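PDB 4L6D: 5-carboxyvanillate decarboxylase from Sphingomonas paucimobilis, which probably removes the 5-carboxylate of 5-carboxyvanillate as a manganese-dependent, non-oxidative decarboxylase of the amidohydrolase superfamily. Local coordinates for residues V69-S75 with P108-L114; L76-Q82 with V142-T147; E275-R281 with F309-I315. One frame throughout, in Å; residues are numbered along the deposited sequence. Where two conformers were deposited one is given.

Interactions 1 and 2 lie on the strands and the loop that follows one of them, whereas interaction 3 joins the start of helix 277-287 to the end of helix 303-311 in the barrel's outer helical layer. Interaction 1 pairs strands 71-76 and 111-115 in a buried contact of regular backbone bonds and aliphatic packing. Interaction 2 takes over where strand 71-76 ends, carrying its following loop across to strand 140-144. The two meet where Val142 CG1 lies 3.8 Å from Ser75 CB; the chemistry changes there to side-chain amides and bridging waters beside the bound vanillate. Interaction 3 is partly buried, reaches the second subunit, and relies on ring contacts plus a single cross-segment hydrogen bond.

Interaction 1. Residues V69-S75 with P108-L114; sequences VDMHLLS and PTRFAGL
Strands 71-75 and 111-114 run parallel, their axes 24° apart and 4.3 Å at closest approach, with His72, Leu73 and Leu74 bridged to Phe111, Ala112 and Gly113. Four backbone hydrogen bonds alternate between the two segments: His72 N to Arg110 O, Ala112 N to His72 O, Leu74 N to Ala112 O and Leu114 N to Leu74 O. The Leu74 bond is nearly straight at its hydrogen (176°).

Beside the paired strands, the Arg110 side chain bonds to the backbone carbonyls of Asp70 and Val69. Bent at chi2 and chi3, its chain folds back so that NE donates to Asp70 O at 2.8 Å and NH2 to Val69 O at 2.9 Å. Both acceptors lie at the guanidinium edge near its plane, and NH1 forms a salt bridge with Asp65, so three nitrogens fix the group's rotation.

On one face of the sheet, Leu73 CD1 meets Ala112 CB at 3.7 Å and Leu114 CD2 at 3.8 Å, the two leucine side chains crossing at about a right angle. Met71 reaches Ala112 CB through its terminal CE. On the other face, His72 CB abuts the Phe111 ring edge, while Leu74 CD1 approaches Phe111 CD1 obliquely at 3.8 Å. Helix 86-106 connects these neighbouring parallel strands, completing a beta-alpha-beta unit of the amidohydrolase TIM barrel.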
loop_
_atom_site.group_PDB
_atom_site.type_symbol
_atom_site.label_atom_id
_atom_site.label_comp_id
_atom_site.label_asym_id
_atom_site.label_seq_id
_atom_site.Cartn_x
_atom_site.Cartn_y
_atom_site.Cartn_z
ATOM N N VAL A 69 -1.517 28.117 -14.452
ATOM C CA VAL A 69 -2.063 26.807 -14.785
ATOM C C VAL A 69 -2.976 26.944 -15.983
ATOM O O VAL A 69 -3.979 27.644 -15.920
ATOM C CB VAL A 69 -2.875 26.218 -13.629
ATOM C CG1 VAL A 69 -3.430 24.853 -14.015
ATOM C CG2 VAL A 69 -2.016 26.115 -12.365
ATOM N N ASP A 70 -2.632 26.268 -17.072
ATOM C CA ASP A 70 -3.400 26.364 -18.305
ATOM C C ASP A 70 -4.787 25.737 -18.178
ATOM O O ASP A 70 -5.778 26.330 -18.595
ATOM C CB ASP A 70 -2.630 25.707 -19.457
ATOM C CG ASP A 70 -1.250 26.312 -19.660
ATOM O OD1 ASP A 70 -0.393 26.212 -18.746
ATOM O OD2 ASP A 70 -1.016 26.872 -20.752
ATOM N N MET A 71 -4.856 24.534 -17.618
ATOM C CA MET A 71 -6.122 23.797 -17.558
ATOM C C MET A 71 -6.335 22.968 -16.303
ATOM O O MET A 71 -5.387 22.487 -15.677
ATOM C CB MET A 71 -6.237 22.831 -18.753
ATOM C CG MET A 71 -6.160 23.482 -20.120
ATOM S SD MET A 71 -6.448 22.313 -21.469
ATOM C CE MET A 71 -8.247 22.239 -21.424
ATOM N N HIS A 72 -7.607 22.798 -15.961
ATOM C CA HIS A 72 -8.038 21.717 -15.081
ATOM C C HIS A 72 -8.819 20.705 -15.886
ATOM O O HIS A 72 -9.725 21.072 -16.656
ATOM C CB HIS A 72 -8.985 22.215 -13.998
ATOM C CG HIS A 72 -8.309 22.838 -12.823
ATOM N ND1 HIS A 72 -8.963 23.043 -11.627
ATOM C CD2 HIS A 72 -7.055 23.324 -12.660
ATOM C CE1 HIS A 72 -8.134 23.607 -10.768
ATOM N NE2 HIS A 72 -6.977 23.808 -11.375
ATOM N N LEU A 73 -8.469 19.436 -15.703
ATOM C CA LEU A 73 -9.323 18.319 -16.113
ATOM C C LEU A 73 -10.251 18.014 -14.945
ATOM O O LEU A 73 -9.822 17.490 -13.910
ATOM C CB LEU A 73 -8.467 17.098 -16.472
ATOM C CG LEU A 73 -9.212 15.811 -16.816
ATOM C CD1 LEU A 73 -9.992 15.942 -18.137
ATOM C CD2 LEU A 73 -8.221 14.640 -16.869
ATOM N N LEU A 74 -11.513 18.394 -15.106
ATOM C CA LEU A 74 -12.494 18.315 -14.024
ATOM C C LEU A 74 -13.102 16.923 -13.919
ATOM O O LEU A 74 -13.291 16.243 -14.926
ATOM C CB LEU A 74 -13.617 19.328 -14.260
ATOM C CG LEU A 74 -13.203 20.790 -14.431
ATOM C CD1 LEU A 74 -14.388 21.637 -14.897
ATOM C CD2 LEU A 74 -12.649 21.351 -13.127
ATOM N N SER A 75 -13.438 16.525 -12.692
ATOM C CA SER A 75 -14.126 15.262 -12.433
ATOM C C SER A 75 -15.115 15.476 -11.303
ATOM O O SER A 75 -14.798 16.160 -10.324
ATOM C CB SER A 75 -13.113 14.170 -12.046
ATOM O OG SER A 75 -12.127 14.668 -11.142
ATOM N N PRO A 108 -13.464 26.223 -22.948
ATOM C CA PRO A 108 -12.815 24.981 -23.379
ATOM C C PRO A 108 -11.295 25.060 -23.480
ATOM O O PRO A 108 -10.667 24.012 -23.626
ATOM C CB PRO A 108 -13.428 24.732 -24.764
ATOM C CG PRO A 108 -13.816 26.088 -25.255
ATOM C CD PRO A 108 -14.282 26.823 -24.022
ATOM N N THR A 109 -10.711 26.256 -23.416
ATOM C CA THR A 109 -9.255 26.344 -23.382
ATOM C C THR A 109 -8.716 26.220 -21.957
ATOM O O THR A 109 -7.510 26.024 -21.766
ATOM C CB THR A 109 -8.715 27.641 -24.007
ATOM O OG1 THR A 109 -9.061 28.750 -23.174
ATOM C CG2 THR A 109 -9.263 27.838 -25.417
ATOM N N ARG A 110 -9.608 26.324 -20.968
ATOM C CA ARG A 110 -9.197 26.249 -19.561
ATOM C C ARG A 110 -9.694 25.000 -18.847
ATOM O O ARG A 110 -9.124 24.595 -17.837
ATOM C CB ARG A 110 -9.651 27.483 -18.779
ATOM C CG ARG A 110 -9.261 28.825 -19.426
ATOM C CD ARG A 110 -7.749 28.971 -19.703
ATOM N NE ARG A 110 -6.892 28.892 -18.511
ATOM C CZ ARG A 110 -6.668 29.904 -17.680
ATOM N NH1 ARG A 110 -7.252 31.072 -17.883
ATOM N NH2 ARG A 110 -5.876 29.748 -16.625
ATOM N N PHE A 111 -10.751 24.385 -19.360
ATOM C CA PHE A 111 -11.298 23.218 -18.686
ATOM C C PHE A 111 -11.542 22.076 -19.639
ATOM O O PHE A 111 -12.065 22.276 -20.733
ATOM C CB PHE A 111 -12.574 23.587 -17.920
ATOM C CG PHE A 111 -12.331 24.607 -16.846
ATOM C CD1 PHE A 111 -11.681 24.241 -15.677
ATOM C CD2 PHE A 111 -12.679 25.933 -17.029
ATOM C CE1 PHE A 111 -11.413 25.177 -14.696
ATOM C CE2 PHE A 111 -12.414 26.872 -16.054
ATOM C CZ PHE A 111 -11.775 26.494 -14.888
ATOM N N ALA A 112 -11.134 20.888 -19.210
ATOM C CA ALA A 112 -11.516 19.644 -19.862
ATOM C C ALA A 112 -12.330 18.870 -18.825
ATOM O O ALA A 112 -12.385 19.274 -17.664
ATOM C CB ALA A 112 -10.278 18.861 -20.314
ATOM N N GLY A 113 -12.973 17.772 -19.220
ATOM C CA GLY A 113 -13.827 17.070 -18.284
ATOM C C GLY A 113 -13.908 15.571 -18.453
ATOM O O GLY A 113 -13.868 15.048 -19.567
ATOM N N LEU A 114 -14.028 14.891 -17.315
ATOM C CA LEU A 114 -14.265 13.456 -17.261
ATOM C C LEU A 114 -15.722 13.217 -16.908
ATOM O O LEU A 114 -16.249 13.800 -15.953
ATOM C CB LEU A 114 -13.381 12.817 -16.194
ATOM C CG LEU A 114 -11.869 13.015 -16.373
ATOM C CD1 LEU A 114 -11.123 12.298 -15.263
ATOM C CD2 LEU A 114 -11.419 12.490 -17.737
#

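Interaction 2. Residues L76-Q82 with V142-T147; sequences LTAPGVQ and VINSHT. With VNL (4-hydroxy-3-methoxybenzoate), chain J.
Gln82 reaches from the loop after strand 71-76 to Asn144 at the end of strand 140-144, a loop-to-strand contact in the amidohydrolase TIM barrel beside its metal and ligand site. Direct hydrogen bonding centres on the Gln82 amide. OE1 receives two donors: Asn144 N at 2.9 Å, in the carbonyl plane on a lone pair, and Asn144 ND2 at 3.0 Å, tilted from that plane. The two side-chain amides lie only 14° apart in orientation. At the other end, NE2 donates to Asn144 O, from 52° above the carbonyl plane, and to Thr147 OG1, which is also hydrogen-bonded to the second-shell residue Tyr152 through its OH. Bonds at both OE1 and NE2, to Asn144 and Thr147, fix the rotation of the buried Gln82 amide. The glutamine chain is extended beyond CG (chi2 157°), giving its head the reach to the opposite segment.

In the backbone, a cis peptide precedes Pro79, and a type II' turn runs from Pro79 to Gln82. A CB on Gly80 would point toward the other segment and run into Asn144 ND2, while the positive phi there suits glycine.

Methyl groups pack on the amides: Ile143 CD1 lies 3.4 Å from Gln82 OE1, and Ala78 CB 3.4 Å from Asn144 OD1. Asn144 also packs against His174, a manganese ligand, placing the contact in the second shell of the metal site. Thr77 and Ala78 line the vanillate pocket, Thr77 OG1 being hydrogen-bonded to Tyr300; Ala78 O is 3.3 Å from the ligand methoxy carbon CV.

Two waters complete the interface from a common acceptor, Leu76 O: one also donates to Asn144 OD1, while the other accepts from Asn144 ND2 at 2.9 Å.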
loop_
_atom_site.group_PDB
_atom_site.type_symbol
_atom_site.label_atom_id
_atom_site.label_comp_id
_atom_site.label_asym_id
_atom_site.label_seq_id
_atom_site.Cartn_x
_atom_site.Cartn_y
_atom_site.Cartn_z
ATOM N N LEU A 76 -16.301 14.887 -11.412
ATOM C CA LEU A 76 -17.222 14.917 -10.286
ATOM C C LEU A 76 -16.564 14.257 -9.073
ATOM O O LEU A 76 -16.081 13.130 -9.143
ATOM C CB LEU A 76 -18.534 14.218 -10.640
ATOM C CG LEU A 76 -19.499 14.091 -9.455
ATOM C CD1 LEU A 76 -20.013 15.462 -9.031
ATOM C CD2 LEU A 76 -20.680 13.170 -9.800
ATOM N N THR A 77 -16.560 14.985 -7.961
ATOM C CA THR A 77 -15.799 14.606 -6.778
ATOM C C THR A 77 -16.315 13.302 -6.182
ATOM O O THR A 77 -17.503 12.995 -6.280
ATOM C CB THR A 77 -15.853 15.745 -5.736
ATOM O OG1 THR A 77 -14.942 15.464 -4.672
ATOM C CG2 THR A 77 -17.266 15.936 -5.185
ATOM N N ALA A 78 -15.411 12.524 -5.590
ATOM C CA ALA A 78 -15.814 11.321 -4.879
ATOM C C ALA A 78 -16.816 11.711 -3.786
ATOM O O ALA A 78 -16.705 12.783 -3.186
ATOM C CB ALA A 78 -14.589 10.652 -4.263
ATOM N N PRO A 79 -17.803 10.844 -3.512
ATOM C CA PRO A 79 -18.023 9.497 -4.050
ATOM C C PRO A 79 -18.848 9.443 -5.334
ATOM O O PRO A 79 -19.433 8.401 -5.642
ATOM C CB PRO A 79 -18.796 8.820 -2.916
ATOM C CG PRO A 79 -19.652 9.933 -2.378
ATOM C CD PRO A 79 -18.786 11.177 -2.462
ATOM N N GLY A 80 -18.871 10.533 -6.092
ATOM C CA GLY A 80 -19.616 10.562 -7.339
ATOM C C GLY A 80 -21.083 10.267 -7.111
ATOM O O GLY A 80 -21.692 10.834 -6.195
ATOM N N VAL A 81 -21.643 9.387 -7.939
ATOM C CA VAL A 81 -23.038 8.979 -7.815
ATOM C C VAL A 81 -23.168 7.557 -7.293
ATOM O O VAL A 81 -24.253 6.973 -7.316
ATOM C CB VAL A 81 -23.802 9.079 -9.168
ATOM C CG1 VAL A 81 -23.768 10.513 -9.700
ATOM C CG2 VAL A 81 -23.236 8.097 -10.195
ATOM N N GLN A 82 -22.060 7.017 -6.804
ATOM C CA GLN A 82 -21.991 5.600 -6.465
ATOM C C GLN A 82 -22.667 5.193 -5.165
ATOM O O GLN A 82 -22.899 4.007 -4.948
ATOM C CB GLN A 82 -20.539 5.133 -6.476
ATOM C CG GLN A 82 -19.938 5.115 -7.869
ATOM C CD GLN A 82 -18.436 5.197 -7.817
ATOM O OE1 GLN A 82 -17.847 6.244 -8.105
ATOM N NE2 GLN A 82 -17.800 4.090 -7.439
ATOM N N VAL A 142 -14.394 9.021 -15.146
ATOM C CA VAL A 142 -13.936 8.909 -13.763
ATOM C C VAL A 142 -14.926 8.065 -12.976
ATOM O O VAL A 142 -16.145 8.142 -13.181
ATOM C CB VAL A 142 -13.749 10.301 -13.093
ATOM C CG1 VAL A 142 -15.054 11.093 -13.070
ATOM C CG2 VAL A 142 -13.182 10.169 -11.672
ATOM N N ILE A 143 -14.386 7.234 -12.101
ATOM C CA ILE A 143 -15.186 6.466 -11.160
ATOM C C ILE A 143 -14.380 6.384 -9.857
ATOM O O ILE A 143 -13.148 6.459 -9.882
ATOM C CB ILE A 143 -15.552 5.065 -11.731
ATOM C CG1 ILE A 143 -16.824 4.525 -11.062
ATOM C CG2 ILE A 143 -14.385 4.095 -11.591
ATOM C CD1 ILE A 143 -18.096 5.340 -11.399
ATOM N N ASN A 144 -15.062 6.249 -8.725
ATOM C CA ASN A 144 -14.398 6.294 -7.419
ATOM C C ASN A 144 -14.319 4.937 -6.749
ATOM O O ASN A 144 -15.254 4.516 -6.076
ATOM C CB ASN A 144 -15.096 7.308 -6.514
ATOM C CG ASN A 144 -15.270 8.631 -7.206
ATOM O OD1 ASN A 144 -14.298 9.376 -7.378
ATOM N ND2 ASN A 144 -16.483 8.910 -7.679
ATOM N N SER A 145 -13.178 4.279 -6.929
ATOM C CA SER A 145 -12.944 2.895 -6.536
ATOM C C SER A 145 -14.223 2.040 -6.510
ATOM O O SER A 145 -14.934 2.011 -7.507
ATOM C CB SER A 145 -12.130 2.812 -5.248
ATOM O OG SER A 145 -11.496 1.551 -5.175
ATOM N N HIS A 146 -14.538 1.398 -5.388
ATOM C CA HIS A 146 -15.576 0.370 -5.356
ATOM C C HIS A 146 -16.987 0.877 -5.635
ATOM O O HIS A 146 -17.287 2.050 -5.452
ATOM C CB HIS A 146 -15.560 -0.377 -4.014
ATOM C CG HIS A 146 -16.274 0.332 -2.903
ATOM N ND1 HIS A 146 -17.631 0.197 -2.683
ATOM C CD2 HIS A 146 -15.820 1.174 -1.943
ATOM C CE1 HIS A 146 -17.978 0.921 -1.632
ATOM N NE2 HIS A 146 -16.900 1.528 -1.168
ATOM N N THR A 147 -17.845 -0.030 -6.083
ATOM C CA THR A 147 -19.281 0.221 -6.087
ATOM C C THR A 147 -19.979 -0.942 -5.407
ATOM O O THR A 147 -19.705 -2.104 -5.712
ATOM C CB THR A 147 -19.844 0.401 -7.513
ATOM O OG1 THR A 147 -19.152 1.473 -8.158
ATOM C CG2 THR A 147 -21.348 0.728 -7.468
HETATM C C1 VNL J . -10.109 14.681 0.049
HETATM C CO1 VNL J . -8.917 14.798 -0.679
HETATM C CO2 VNL J . -11.301 14.253 -0.568
HETATM C CM1 VNL J . -8.892 14.493 -2.052
HETATM C CM2 VNL J . -11.296 13.933 -1.924
HETATM O OM VNL J . -12.404 13.507 -2.609
HETATM C CZ VNL J . -10.055 14.063 -2.692
HETATM C CC VNL J . -10.121 15.052 1.508
HETATM C CV VNL J . -13.661 13.341 -1.925
HETATM O O1 VNL J . -9.171 15.711 2.010
HETATM O O2 VNL J . -11.128 14.747 2.192
HETATM O O3 VNL J . -10.197 14.061 -4.052
HETATM O O HOH W 1 -13.649 11.896 -8.397
HETATM O O HOH W 2 -17.277 10.728 -9.758
#

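Interaction 3. Residues E275-R281 with F309-I315; sequences ESHAALR and FIRTAPI
His277 NE2 donates to Phe309 O at 2.8 Å, the sole hydrogen bond crossing between the two segments. The N-H...O angle is 157°; the oxygen lies in the imidazole plane, and the N-H points at one of its lone pairs, in the carbonyl plane. This orientation fixes the ring across the C-terminal end of helix 303-311, where Thr312 is the first residue to leave helical geometry. The first torsion of His277 sets its ring anti to the carbonyl carbon, within reach of that helix end.

Pro314 CD lies over one face of the imidazole, a CH-pi contact 3.6 Å from the ring centroid. The Phe309 ring meets His277 rim to rim, with planes 18° apart and neither ring over the other. Instead, one Phe309 face receives Glu275 CA, 3.6 Å from its centroid and only 10° off the normal: a second CH-pi contact. Leu280 CD2 extends the apolar surface to Ala313 CB at 3.9 Å, Phe309 CZ at 4.1 Å and Ile315 CD1 at 4.3 Å.

At the start of helix 277-287, Ser276 supplies the N-cap, its OG accepting from Ala279 N, and the same OG makes a weak hydrogen bond to a bound vanillate. Arg281 NE passes Pro314 CG, while its NH2 forms a salt bridge with Glu285 of the second subunit, placing this helix at the dimer interface. The NE2 donor geometry implies that His277 carries a proton on NE2; one face of each of the two rings receives a C-H group, and the imidazole is oriented by one directional hydrogen bond and by Pro314 CD over one face.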
loop_
_atom_site.group_PDB
_atom_site.type_symbol
_atom_site.label_atom_id
_atom_site.label_comp_id
_atom_site.label_asym_id
_atom_site.label_seq_id
_atom_site.Cartn_x
_atom_site.Cartn_y
_atom_site.Cartn_z
ATOM N N GLU A 275 3.707 15.352 -3.926
ATOM C CA GLU A 275 4.615 16.368 -4.445
ATOM C C GLU A 275 6.035 16.068 -3.983
ATOM O O GLU A 275 6.654 16.831 -3.247
ATOM C CB GLU A 275 4.112 17.753 -4.012
ATOM C CG GLU A 275 2.708 17.996 -4.584
ATOM C CD GLU A 275 1.984 19.215 -4.015
ATOM O OE1 GLU A 275 2.624 20.077 -3.375
ATOM O OE2 GLU A 275 0.746 19.296 -4.238
ATOM N N SER A 276 6.531 14.919 -4.442
ATOM C CA SER A 276 7.859 14.434 -4.097
ATOM C C SER A 276 8.696 14.248 -5.347
ATOM O O SER A 276 8.367 13.429 -6.197
ATOM C CB SER A 276 7.738 13.079 -3.392
ATOM O OG SER A 276 9.001 12.425 -3.352
ATOM N N HIS A 277 9.783 15.002 -5.468
ATOM C CA HIS A 277 10.665 14.801 -6.618
ATOM C C HIS A 277 11.238 13.386 -6.655
ATOM O O HIS A 277 11.437 12.821 -7.731
ATOM C CB HIS A 277 11.794 15.824 -6.624
ATOM C CG HIS A 277 11.339 17.215 -6.924
ATOM N ND1 HIS A 277 12.032 18.330 -6.499
ATOM C CD2 HIS A 277 10.269 17.675 -7.618
ATOM C CE1 HIS A 277 11.402 19.416 -6.913
ATOM N NE2 HIS A 277 10.323 19.048 -7.581
ATOM N N ALA A 278 11.514 12.812 -5.489
ATOM C CA ALA A 278 12.080 11.466 -5.435
ATOM C C ALA A 278 11.092 10.430 -5.948
ATOM O O ALA A 278 11.473 9.517 -6.683
ATOM C CB ALA A 278 12.505 11.115 -4.005
ATOM N N ALA A 279 9.828 10.554 -5.544
ATOM C CA ALA A 279 8.809 9.608 -5.979
ATOM C C ALA A 279 8.520 9.807 -7.461
ATOM O O ALA A 279 8.230 8.851 -8.181
ATOM C CB ALA A 279 7.522 9.769 -5.161
ATOM N N LEU A 280 8.589 11.058 -7.910
ATOM C CA LEU A 280 8.368 11.368 -9.329
ATOM C C LEU A 280 9.467 10.729 -10.170
ATOM O O LEU A 280 9.181 10.078 -11.187
ATOM C CB LEU A 280 8.354 12.886 -9.563
ATOM C CG LEU A 280 8.319 13.343 -11.027
ATOM C CD1 LEU A 280 7.057 12.840 -11.708
ATOM C CD2 LEU A 280 8.410 14.862 -11.129
ATOM N N ARG A 281 10.718 10.909 -9.748
ATOM C CA ARG A 281 11.858 10.313 -10.437
ATOM C C ARG A 281 11.767 8.785 -10.500
ATOM O O ARG A 281 12.024 8.187 -11.548
ATOM C CB ARG A 281 13.169 10.739 -9.765
ATOM C CG ARG A 281 13.708 12.074 -10.247
ATOM C CD ARG A 281 15.041 12.433 -9.578
ATOM N NE ARG A 281 14.870 13.277 -8.395
ATOM C CZ ARG A 281 14.994 12.855 -7.140
ATOM N NH1 ARG A 281 14.811 13.699 -6.129
ATOM N NH2 ARG A 281 15.306 11.590 -6.890
ATOM N N PHE A 309 6.100 22.399 -7.439
ATOM C CA PHE A 309 6.664 21.047 -7.450
ATOM C C PHE A 309 7.075 20.619 -8.866
ATOM O O PHE A 309 8.214 20.183 -9.084
ATOM C CB PHE A 309 5.654 20.078 -6.816
ATOM C CG PHE A 309 5.746 18.647 -7.303
ATOM C CD1 PHE A 309 6.819 17.826 -6.964
ATOM C CD2 PHE A 309 4.711 18.114 -8.075
ATOM C CE1 PHE A 309 6.866 16.495 -7.403
ATOM C CE2 PHE A 309 4.751 16.794 -8.516
ATOM C CZ PHE A 309 5.833 15.987 -8.186
ATOM N N ILE A 310 6.183 20.777 -9.838
ATOM C CA ILE A 310 6.537 20.368 -11.196
ATOM C C ILE A 310 7.473 21.367 -11.900
ATOM O O ILE A 310 8.389 20.949 -12.614
ATOM C CB ILE A 310 5.288 19.997 -12.044
ATOM C CG1 ILE A 310 5.694 19.420 -13.404
ATOM C CG2 ILE A 310 4.388 21.191 -12.244
ATOM C CD1 ILE A 310 6.496 18.143 -13.317
ATOM N N ARG A 311 7.288 22.672 -11.673
ATOM C CA ARG A 311 8.163 23.663 -12.306
ATOM C C ARG A 311 9.620 23.504 -11.878
ATOM O O ARG A 311 10.537 23.874 -12.618
ATOM C CB ARG A 311 7.697 25.097 -12.020
ATOM C CG ARG A 311 6.419 25.515 -12.747
ATOM C CD ARG A 311 6.302 27.037 -12.664
ATOM N NE ARG A 311 4.967 27.555 -12.967
ATOM C CZ ARG A 311 4.467 27.674 -14.189
ATOM N NH1 ARG A 311 5.187 27.304 -15.244
ATOM N NH2 ARG A 311 3.241 28.166 -14.354
ATOM N N THR A 312 9.833 22.981 -10.674
ATOM C CA THR A 312 11.184 22.817 -10.156
ATOM C C THR A 312 11.683 21.372 -10.204
ATOM O O THR A 312 12.739 21.078 -9.640
ATOM C CB THR A 312 11.305 23.300 -8.703
ATOM O OG1 THR A 312 10.446 22.504 -7.867
ATOM C CG2 THR A 312 10.916 24.773 -8.591
ATOM N N ALA A 313 10.957 20.479 -10.872
ATOM C CA ALA A 313 11.362 19.069 -10.874
ATOM C C ALA A 313 12.723 18.887 -11.563
ATOM O O ALA A 313 12.974 19.470 -12.629
ATOM C CB ALA A 313 10.315 18.217 -11.533
ATOM N N PRO A 314 13.607 18.078 -10.957
ATOM C CA PRO A 314 14.959 17.881 -11.488
ATOM C C PRO A 314 14.968 16.831 -12.597
ATOM O O PRO A 314 15.530 15.738 -12.461
ATOM C CB PRO A 314 15.747 17.420 -10.262
ATOM C CG PRO A 314 14.740 16.725 -9.426
ATOM C CD PRO A 314 13.449 17.482 -9.619
ATOM N N ILE A 315 14.314 17.193 -13.694
ATOM C CA ILE A 315 14.185 16.358 -14.877
ATOM C C ILE A 315 14.361 17.280 -16.080
ATOM O O ILE A 315 14.177 18.494 -15.966
ATOM C CB ILE A 315 12.802 15.656 -14.920
ATOM C CG1 ILE A 315 11.678 16.699 -14.885
ATOM C CG2 ILE A 315 12.684 14.668 -13.768
ATOM C CD1 ILE A 315 10.272 16.118 -14.824
#